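Local coordinates for protein xylooligosaccharide oxidase (Myceliophthora thermophila, PDB 5L6G) that catalyses the selective oxidation of the C1 hydroxyl of xylooligosaccharides and related sugars to lactones, using a bicovalently bound FAD and reducing oxygen to hydrogen peroxide, at residues L78-V83 / T483-Y488; A186-A191 / W208-A213; T48-F53 / Y59-I64. All coordinates share one frame; numbering follows the deposited sequence.

Contact 1. Residues L78-V83 / T483-Y488; sequences LCAAEV and TELFYY
Ala80 and Ala81, near the C-terminal end of helix 70-83, receive one methyl of Leu485, and the contact is correspondingly small: 108 Å² of surface is buried between residues 78-83 and 483-488, both sides summed. Just before the two alanines, Cys79 is engaged elsewhere, its SG tied to Cys30 in a disulfide. Ala80 directs its CB toward the loop, and that methyl lies 3.9 Å from Leu485 CD1, an ordinary van der Waals distance. Ala81 is met mainly through its backbone: Leu485 CD1 is 3.8 Å from Ala81 N, closer than its 4.4 Å to Ala81 CB. CD1 therefore rests beside the peptide joining the two alanines, where the short side chains let a leucine come close to the helix backbone. Beyond them the helix is still regular, as the 2.8 Å bond from Val83 N to Cys79 O indicates.

On the loop side, Leu485 has CG anti to its backbone N (chi1 -176°), which carries CD1 out to the helix. The other methyl, CD2, lies 4.2 Å above the plane of the Phe486 ring, displaced from the ring centre to its margin. A type I turn from Glu484 to Tyr487 presents the leucine, and the carboxylate of Asp481 accepts the backbone N-H groups of Leu485 and Phe486. Around this point, helix 26-33 packs against Cys79 and Val83, while strand 87-90 supplies Ala87, which touches Ala80 and bonds to the Leu485 backbone, so the loop after helix 470-480 packs on helix 70-83 through a leucine methyl and is hydrogen-bonded to strand 87-90 through its backbone.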
# COMPACT_ATOMS: atom_id res chain seq x y z
N LEU A 78 23.01 -13.19 -3.91
CA LEU A 78 24.43 -13.27 -4.15
C LEU A 78 24.75 -13.41 -5.63
O LEU A 78 25.75 -12.84 -6.12
CB LEU A 78 25.03 -14.44 -3.39
CG LEU A 78 25.15 -14.19 -1.90
CD1 LEU A 78 25.23 -15.52 -1.15
CD2 LEU A 78 26.40 -13.35 -1.63
N CYS A 79 23.90 -14.16 -6.33
CA CYS A 79 24.10 -14.39 -7.76
C CYS A 79 23.99 -13.08 -8.54
O CYS A 79 24.83 -12.79 -9.39
CB CYS A 79 23.11 -15.43 -8.29
SG CYS A 79 23.79 -17.09 -8.13
N ALA A 80 22.96 -12.31 -8.23
CA ALA A 80 22.79 -10.98 -8.80
C ALA A 80 24.00 -10.12 -8.55
O ALA A 80 24.48 -9.45 -9.45
CB ALA A 80 21.56 -10.31 -8.25
N ALA A 81 24.47 -10.12 -7.31
CA ALA A 81 25.65 -9.34 -6.96
C ALA A 81 26.89 -9.80 -7.74
O ALA A 81 27.63 -8.97 -8.26
CB ALA A 81 25.93 -9.43 -5.47
N GLU A 82 27.13 -11.11 -7.76
CA GLU A 82 28.28 -11.69 -8.43
C GLU A 82 28.24 -11.45 -9.95
O GLU A 82 29.25 -11.10 -10.56
CB GLU A 82 28.36 -13.19 -8.08
CG GLU A 82 29.35 -14.04 -8.86
CD GLU A 82 29.31 -15.50 -8.42
OE1 GLU A 82 28.85 -15.77 -7.28
OE2 GLU A 82 29.71 -16.37 -9.22
N VAL A 83 27.07 -11.66 -10.55
CA VAL A 83 26.89 -11.56 -11.99
C VAL A 83 26.82 -10.10 -12.45
O VAL A 83 27.31 -9.76 -13.53
CB VAL A 83 25.64 -12.37 -12.40
CG1 VAL A 83 25.07 -11.94 -13.75
CG2 VAL A 83 25.96 -13.85 -12.39
N THR A 483 25.90 -0.46 -3.34
CA THR A 483 25.97 -0.71 -4.78
C THR A 483 24.58 -0.65 -5.43
O THR A 483 24.46 -0.77 -6.65
CB THR A 483 26.63 -2.06 -5.13
OG1 THR A 483 25.74 -3.13 -4.82
CG2 THR A 483 27.94 -2.24 -4.37
N GLU A 484 23.53 -0.45 -4.64
CA GLU A 484 22.17 -0.38 -5.15
C GLU A 484 21.79 -1.63 -5.91
O GLU A 484 21.23 -1.58 -7.02
CB GLU A 484 21.95 0.85 -6.03
CG GLU A 484 22.28 2.16 -5.33
CD GLU A 484 21.84 3.35 -6.15
OE1 GLU A 484 20.63 3.54 -6.30
OE2 GLU A 484 22.71 4.06 -6.66
N LEU A 485 22.11 -2.77 -5.32
CA LEU A 485 21.67 -4.03 -5.88
C LEU A 485 20.16 -4.07 -6.06
O LEU A 485 19.66 -4.62 -7.05
CB LEU A 485 22.11 -5.21 -5.00
CG LEU A 485 21.75 -6.57 -5.59
CD1 LEU A 485 22.61 -6.84 -6.81
CD2 LEU A 485 21.96 -7.67 -4.57
N PHE A 486 19.43 -3.50 -5.11
CA PHE A 486 17.97 -3.53 -5.13
C PHE A 486 17.34 -2.33 -5.85
O PHE A 486 16.22 -1.95 -5.56
CB PHE A 486 17.44 -3.64 -3.70
CG PHE A 486 17.94 -4.86 -2.98
CD1 PHE A 486 17.66 -6.13 -3.47
CD2 PHE A 486 18.69 -4.75 -1.82
CE1 PHE A 486 18.10 -7.27 -2.82
CE2 PHE A 486 19.14 -5.88 -1.17
CZ PHE A 486 18.85 -7.14 -1.66
N TYR A 487 18.07 -1.81 -6.82
CA TYR A 487 17.67 -0.63 -7.56
C TYR A 487 16.35 -0.83 -8.26
O TYR A 487 16.07 -1.89 -8.79
CB TYR A 487 18.75 -0.27 -8.61
CG TYR A 487 18.29 0.81 -9.55
CD1 TYR A 487 18.37 2.13 -9.18
CD2 TYR A 487 17.67 0.50 -10.76
CE1 TYR A 487 17.93 3.14 -10.01
CE2 TYR A 487 17.22 1.50 -11.61
CZ TYR A 487 17.33 2.82 -11.21
OH TYR A 487 16.88 3.84 -12.02
N TYR A 488 15.53 0.22 -8.22
CA TYR A 488 14.44 0.39 -9.15
C TYR A 488 14.33 1.89 -9.37
O TYR A 488 14.97 2.64 -8.65
CB TYR A 488 13.14 -0.24 -8.67
CG TYR A 488 12.61 0.23 -7.34
CD1 TYR A 488 13.06 -0.32 -6.15
CD2 TYR A 488 11.60 1.16 -7.29
CE1 TYR A 488 12.52 0.07 -4.92
CE2 TYR A 488 11.07 1.57 -6.07
CZ TYR A 488 11.54 1.02 -4.89
OH TYR A 488 10.95 1.43 -3.70

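Contact 2. Residues A186-A191 / W208-A213; sequences ADVVLA and WALRGA
Leu210 sends a single methyl, CD1, across to two side chains of the strand: it lies 3.8 Å from Val188 CG2 and 4.0 Å from Ala186 CB. All three residues are buried, and the contact is purely apolar, hiding 95 Å² when both sides are summed. Val188 and Leu210 run past each other in opposite directions, touching alongside through one branch each. The leucine torsions account for the reach: CG stands anti to the carbonyl carbon (chi1 -71°) and CD1 anti to CA (chi2 177°), so the chain is extended toward the strand. Ala186 and Val188 are alternate strand residues whose CB atoms face the helix, whereas the CB of the intervening Asp187 points away. The helix remains well removed, since even the nearest pair of CA atoms, Ala186 and Leu210, is 8.8 Å apart; the methyl groups bridge the distance.

In the next shell, the helical chain is changing course just after Leu210. Arg211 is the centre of an inverse gamma turn, closed by a weak 2.9 Å bond from Gly212 N to Leu210 O, while Ala213 N still reaches Ala209 O at 3.1 Å. At the backbone angles of Gly212, a CB would collide with the carbonyl O of Arg211, which explains the absence of a side chain there. On the other face of the strand, Asp187 forms a salt bridge with Arg224 and a hydrogen bond with Thr197, and Leu210 also rests on Ala198. Strand 183-189 is hydrogen-bonded antiparallel to strands 195-199 and 219-229, so this is a helix packed on a face of an antiparallel sheet, here within the PCMH-type FAD-binding region, with the Leu210 side chain about 6 Å from the cofactor.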
# COMPACT_ATOMS: atom_id res chain seq x y z
N ALA A 186 11.52 -8.72 11.53
CA ALA A 186 11.67 -9.21 10.17
C ALA A 186 13.05 -9.81 10.03
O ALA A 186 14.02 -9.26 10.56
CB ALA A 186 11.51 -8.08 9.17
N ASP A 187 13.14 -10.93 9.32
CA ASP A 187 14.42 -11.46 8.91
C ASP A 187 14.70 -10.96 7.50
O ASP A 187 13.82 -11.01 6.64
CB ASP A 187 14.41 -12.98 8.92
CG ASP A 187 14.14 -13.56 10.29
OD1 ASP A 187 14.43 -12.90 11.31
OD2 ASP A 187 13.61 -14.67 10.34
N VAL A 188 15.90 -10.46 7.27
CA VAL A 188 16.22 -9.78 6.05
C VAL A 188 17.49 -10.32 5.44
O VAL A 188 18.47 -10.56 6.14
CB VAL A 188 16.42 -8.26 6.30
CG1 VAL A 188 16.48 -7.49 4.98
CG2 VAL A 188 15.31 -7.73 7.21
N VAL A 189 17.44 -10.52 4.13
CA VAL A 189 18.62 -10.86 3.33
C VAL A 189 19.16 -9.56 2.76
O VAL A 189 18.48 -8.90 1.97
CB VAL A 189 18.26 -11.80 2.17
CG1 VAL A 189 19.49 -12.15 1.33
CG2 VAL A 189 17.62 -13.07 2.74
N LEU A 190 20.37 -9.20 3.15
CA LEU A 190 21.00 -7.98 2.66
C LEU A 190 21.65 -8.18 1.29
O LEU A 190 21.78 -9.29 0.81
CB LEU A 190 22.05 -7.50 3.67
CG LEU A 190 21.53 -7.26 5.08
CD1 LEU A 190 22.68 -6.82 5.99
CD2 LEU A 190 20.43 -6.23 5.11
N ALA A 191 22.08 -7.06 0.69
CA ALA A 191 22.61 -7.05 -0.65
C ALA A 191 23.80 -7.98 -0.83
O ALA A 191 23.99 -8.50 -1.92
CB ALA A 191 22.99 -5.63 -1.06
N TRP A 208 13.79 0.64 11.52
CA TRP A 208 13.24 1.96 11.16
C TRP A 208 13.11 2.08 9.64
O TRP A 208 12.03 2.40 9.14
CB TRP A 208 14.13 3.07 11.75
CG TRP A 208 13.64 4.47 11.46
CD1 TRP A 208 12.79 5.21 12.21
CD2 TRP A 208 13.99 5.27 10.32
NE1 TRP A 208 12.58 6.44 11.62
CE2 TRP A 208 13.30 6.49 10.45
CE3 TRP A 208 14.80 5.07 9.21
CZ2 TRP A 208 13.42 7.51 9.52
CZ3 TRP A 208 14.92 6.09 8.29
CH2 TRP A 208 14.23 7.28 8.44
N ALA A 209 14.18 1.81 8.89
CA ALA A 209 14.13 1.96 7.43
C ALA A 209 13.11 1.02 6.76
O ALA A 209 12.38 1.43 5.85
CB ALA A 209 15.51 1.79 6.82
N LEU A 210 13.03 -0.22 7.24
CA LEU A 210 12.07 -1.18 6.70
C LEU A 210 10.63 -0.71 6.79
O LEU A 210 9.81 -1.03 5.91
CB LEU A 210 12.13 -2.51 7.44
CG LEU A 210 13.36 -3.39 7.22
CD1 LEU A 210 13.25 -4.62 8.11
CD2 LEU A 210 13.49 -3.77 5.76
N ARG A 211 10.33 -0.01 7.88
CA ARG A 211 8.97 0.28 8.23
C ARG A 211 8.49 1.55 7.57
O ARG A 211 8.14 2.52 8.26
CB ARG A 211 8.81 0.27 9.76
CG ARG A 211 8.64 -1.17 10.20
CD ARG A 211 9.14 -1.47 11.57
NE ARG A 211 8.49 -0.76 12.65
CZ ARG A 211 9.03 0.24 13.33
NH1 ARG A 211 10.23 0.74 13.00
NH2 ARG A 211 8.36 0.76 14.36
N GLY A 212 8.46 1.50 6.24
CA GLY A 212 8.05 2.61 5.38
C GLY A 212 8.74 2.62 4.02
O GLY A 212 8.17 3.11 3.04
N ALA A 213 9.97 2.11 3.97
CA ALA A 213 10.77 2.14 2.74
C ALA A 213 11.49 0.83 2.47
O ALA A 213 12.52 0.80 1.80
CB ALA A 213 11.76 3.29 2.82

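Contact 3. Residues T48-F53 / Y59-I64. With FAD (flavin-adenine dinucleotide), chain D.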
# COMPACT_ATOMS: atom_id res chain seq x y z
N THR A 48 3.19 -16.28 -16.28
CA THR A 48 2.51 -16.04 -15.01
C THR A 48 3.41 -15.28 -14.05
O THR A 48 3.03 -14.24 -13.52
CB THR A 48 2.11 -17.37 -14.37
OG1 THR A 48 1.20 -18.04 -15.24
CG2 THR A 48 1.45 -17.16 -13.02
N ASP A 49 4.62 -15.81 -13.83
CA ASP A 49 5.52 -15.19 -12.85
C ASP A 49 5.99 -13.79 -13.25
O ASP A 49 6.17 -12.93 -12.39
CB ASP A 49 6.74 -16.11 -12.61
CG ASP A 49 6.40 -17.30 -11.72
OD1 ASP A 49 5.33 -17.28 -11.06
OD2 ASP A 49 7.19 -18.26 -11.66
N ALA A 50 6.16 -13.56 -14.54
CA ALA A 50 6.60 -12.26 -15.04
C ALA A 50 5.47 -11.21 -15.20
O ALA A 50 5.76 -10.04 -15.42
CB ALA A 50 7.32 -12.43 -16.37
N SER A 51 4.21 -11.62 -15.11
CA SER A 51 3.10 -10.74 -15.51
C SER A 51 2.76 -9.71 -14.44
O SER A 51 2.55 -10.07 -13.28
CB SER A 51 1.86 -11.55 -15.87
OG SER A 51 1.57 -12.50 -14.86
N PRO A 52 2.66 -8.42 -14.83
CA PRO A 52 2.44 -7.32 -13.91
C PRO A 52 1.01 -7.35 -13.40
O PRO A 52 0.17 -8.03 -13.98
CB PRO A 52 2.62 -6.09 -14.80
CG PRO A 52 2.14 -6.54 -16.13
CD PRO A 52 2.60 -7.96 -16.24
N PHE A 53 0.72 -6.63 -12.33
CA PHE A 53 -0.66 -6.34 -12.00
C PHE A 53 -1.16 -5.28 -12.99
O PHE A 53 -2.28 -5.35 -13.49
CB PHE A 53 -0.82 -5.81 -10.59
CG PHE A 53 -2.19 -5.29 -10.34
CD1 PHE A 53 -3.26 -6.17 -10.27
CD2 PHE A 53 -2.43 -3.93 -10.27
CE1 PHE A 53 -4.55 -5.70 -10.09
CE2 PHE A 53 -3.72 -3.45 -10.08
CZ PHE A 53 -4.78 -4.34 -10.00
N TYR A 59 7.32 -5.80 -17.76
CA TYR A 59 8.76 -5.81 -17.92
C TYR A 59 9.23 -7.23 -18.06
O TYR A 59 8.59 -8.16 -17.57
CB TYR A 59 9.45 -5.14 -16.74
CG TYR A 59 9.12 -3.67 -16.66
CD1 TYR A 59 9.56 -2.79 -17.65
CD2 TYR A 59 8.32 -3.16 -15.63
CE1 TYR A 59 9.26 -1.45 -17.60
CE2 TYR A 59 8.00 -1.83 -15.57
CZ TYR A 59 8.48 -0.98 -16.56
OH TYR A 59 8.17 0.33 -16.50
N THR A 60 10.32 -7.40 -18.78
CA THR A 60 10.92 -8.70 -18.97
C THR A 60 12.13 -8.88 -18.05
O THR A 60 13.16 -8.24 -18.27
CB THR A 60 11.38 -8.85 -20.41
OG1 THR A 60 10.27 -8.54 -21.28
CG2 THR A 60 11.87 -10.24 -20.66
N PRO A 61 12.01 -9.73 -17.01
CA PRO A 61 13.12 -9.98 -16.11
C PRO A 61 14.29 -10.64 -16.79
O PRO A 61 14.12 -11.36 -17.78
CB PRO A 61 12.53 -10.95 -15.08
CG PRO A 61 11.08 -10.62 -15.08
CD PRO A 61 10.78 -10.38 -16.52
N ALA A 62 15.48 -10.41 -16.26
CA ALA A 62 16.64 -11.21 -16.64
C ALA A 62 16.39 -12.69 -16.33
O ALA A 62 16.77 -13.58 -17.10
CB ALA A 62 17.86 -10.71 -15.89
N ALA A 63 15.77 -12.93 -15.19
CA ALA A 63 15.50 -14.28 -14.73
C ALA A 63 14.57 -14.18 -13.54
O ALA A 63 14.40 -13.11 -12.95
CB ALA A 63 16.78 -14.99 -14.33
N ILE A 64 13.94 -15.29 -13.20
CA ILE A 64 13.00 -15.32 -12.08
C ILE A 64 13.39 -16.46 -11.15
O ILE A 64 13.27 -17.63 -11.52
CB ILE A 64 11.55 -15.51 -12.57
CG1 ILE A 64 11.15 -14.36 -13.49
CG2 ILE A 64 10.62 -15.62 -11.37
CD1 ILE A 64 9.77 -14.50 -14.11
PA FAD D . 5.09 -6.13 -5.27
O1A FAD D . 5.44 -7.60 -5.20
O2A FAD D . 4.89 -5.56 -6.64
O5B FAD D . 6.09 -5.29 -4.39
C5B FAD D . 6.00 -3.87 -4.23
C4B FAD D . 7.34 -3.32 -3.80
O4B FAD D . 7.72 -3.92 -2.56
C3B FAD D . 8.45 -3.64 -4.78
O3B FAD D . 9.42 -2.61 -4.75
C2B FAD D . 9.06 -4.90 -4.23
O2B FAD D . 10.39 -5.14 -4.67
C1B FAD D . 8.93 -4.66 -2.74
N9A FAD D . 8.88 -5.92 -2.01
C8A FAD D . 8.03 -6.94 -2.17
N7A FAD D . 8.33 -7.95 -1.31
C5A FAD D . 9.37 -7.53 -0.61
C6A FAD D . 10.20 -8.11 0.44
N6A FAD D . 9.87 -9.34 0.87
N1A FAD D . 11.24 -7.38 0.90
C2A FAD D . 11.54 -6.16 0.46
N3A FAD D . 10.80 -5.55 -0.52
C4A FAD D . 9.74 -6.20 -1.06
N1 FAD D . -2.64 -0.36 -0.63
C2 FAD D . -3.15 0.13 0.55
O2 FAD D . -2.41 0.81 1.31
N3 FAD D . -4.43 -0.15 0.91
C4 FAD D . -5.26 -0.92 0.16
O4 FAD D . -6.45 -1.18 0.48
C4X FAD D . -4.77 -1.47 -1.13
N5 FAD D . -5.53 -2.25 -1.95
C5X FAD D . -5.06 -2.78 -3.13
C6 FAD D . -5.84 -3.60 -3.96
C7 FAD D . -5.30 -4.10 -5.16
C7M FAD D . -6.19 -4.97 -6.03
C8 FAD D . -3.88 -3.82 -5.55
C8M FAD D . -3.25 -4.41 -6.81
C9 FAD D . -3.12 -3.01 -4.71
C9A FAD D . -3.65 -2.47 -3.53
N10 FAD D . -2.89 -1.63 -2.67
C10 FAD D . -3.39 -1.11 -1.47
C1' FAD D . -1.52 -1.26 -2.98
C2' FAD D . -0.52 -2.19 -2.36
O2' FAD D . -0.42 -1.85 -0.98
C3' FAD D . 0.80 -1.91 -3.04
O3' FAD D . 0.71 -2.08 -4.46
C4' FAD D . 1.86 -2.86 -2.47
O4' FAD D . 3.14 -2.21 -2.50
C5' FAD D . 1.85 -4.15 -3.25
O5' FAD D . 2.54 -5.16 -2.51
P FAD D . 2.94 -6.47 -3.28
O1P FAD D . 3.83 -7.34 -2.45
O2P FAD D . 1.72 -7.11 -3.87
O3P FAD D . 3.67 -5.86 -4.57
O HOH W 1 5.91 -8.54 -17.62
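Ala50, on helix 45-50, brings its backbone to within 6.8 Å of the opposing chain, measured from Ala50 CA to Thr60 CA, and a water spans the separation. This molecule donates to Ala50 O at 2.7 Å and to Tyr59 O at 2.7 Å, so both of its hydrogens are used, and it links two acceptors that could not bond each other. From here residues 59-64 run past the helix into strand 63-65, carrying Pro61 and Ile64 against it.

Among the side chains, the tip of Ile64 does most of the touching. Its CD1 lies 3.7 Å from Asp49 CB and 3.9 Å from Ala50 CB, placed there by a fully extended chain (chi2 176°). Pro61 CD meets the same Ala50 methyl at 4.0 Å. Asp49 thus offers only its aliphatic carbon to the isoleucine, while its carboxylate forms a salt bridge with Arg114 and a hydrogen bond with Thr39.

Further along, Phe53 turns to the flavin. FAD C8M stands 3.3 Å above the ring plane and over its centre, a placement consistent with a CH-pi contact, with CE2 of Phe53 the nearest atom at 3.4 Å. His94, the histidine of the cofactor's bicovalent attachment, stacks on the same phenylalanine. Replacing Phe53 by an alanine would probably open a gap over C8M and strip the His94 imidazole of its stacking partner, leaving the covalent link to the flavin less closely packed. The chemistry thus changes along one short segment: aliphatic packing and a water bridge join helix 45-50 to residues 59-64 as they enter strand 63-65, whereas aromatic contact covers the flavin methyl position through which the histidine is covalently linked.

Contact 2 is wholly buried and aliphatic, a helix against an antiparallel sheet. Contact 1 is also apolar but reaches the surface at Ala81, and it joins chain regions some 400 residues apart. Contact 3 is largely buried too and the most mixed, combining methyl packing with a water bridge and an aromatic contact to the flavin. Contacts 1 and 2, with centres about 16 Å apart, meet where Leu485 CD2 lies 3.4 Å from Ala191 O, so one leucine faces helix 70-83 and the end of the 186-191 segment. Contact 3 touches neither, its nearest atoms being about 8 Å from contact 1, yet its strand 63-65 is followed in the chain by helix 70-83.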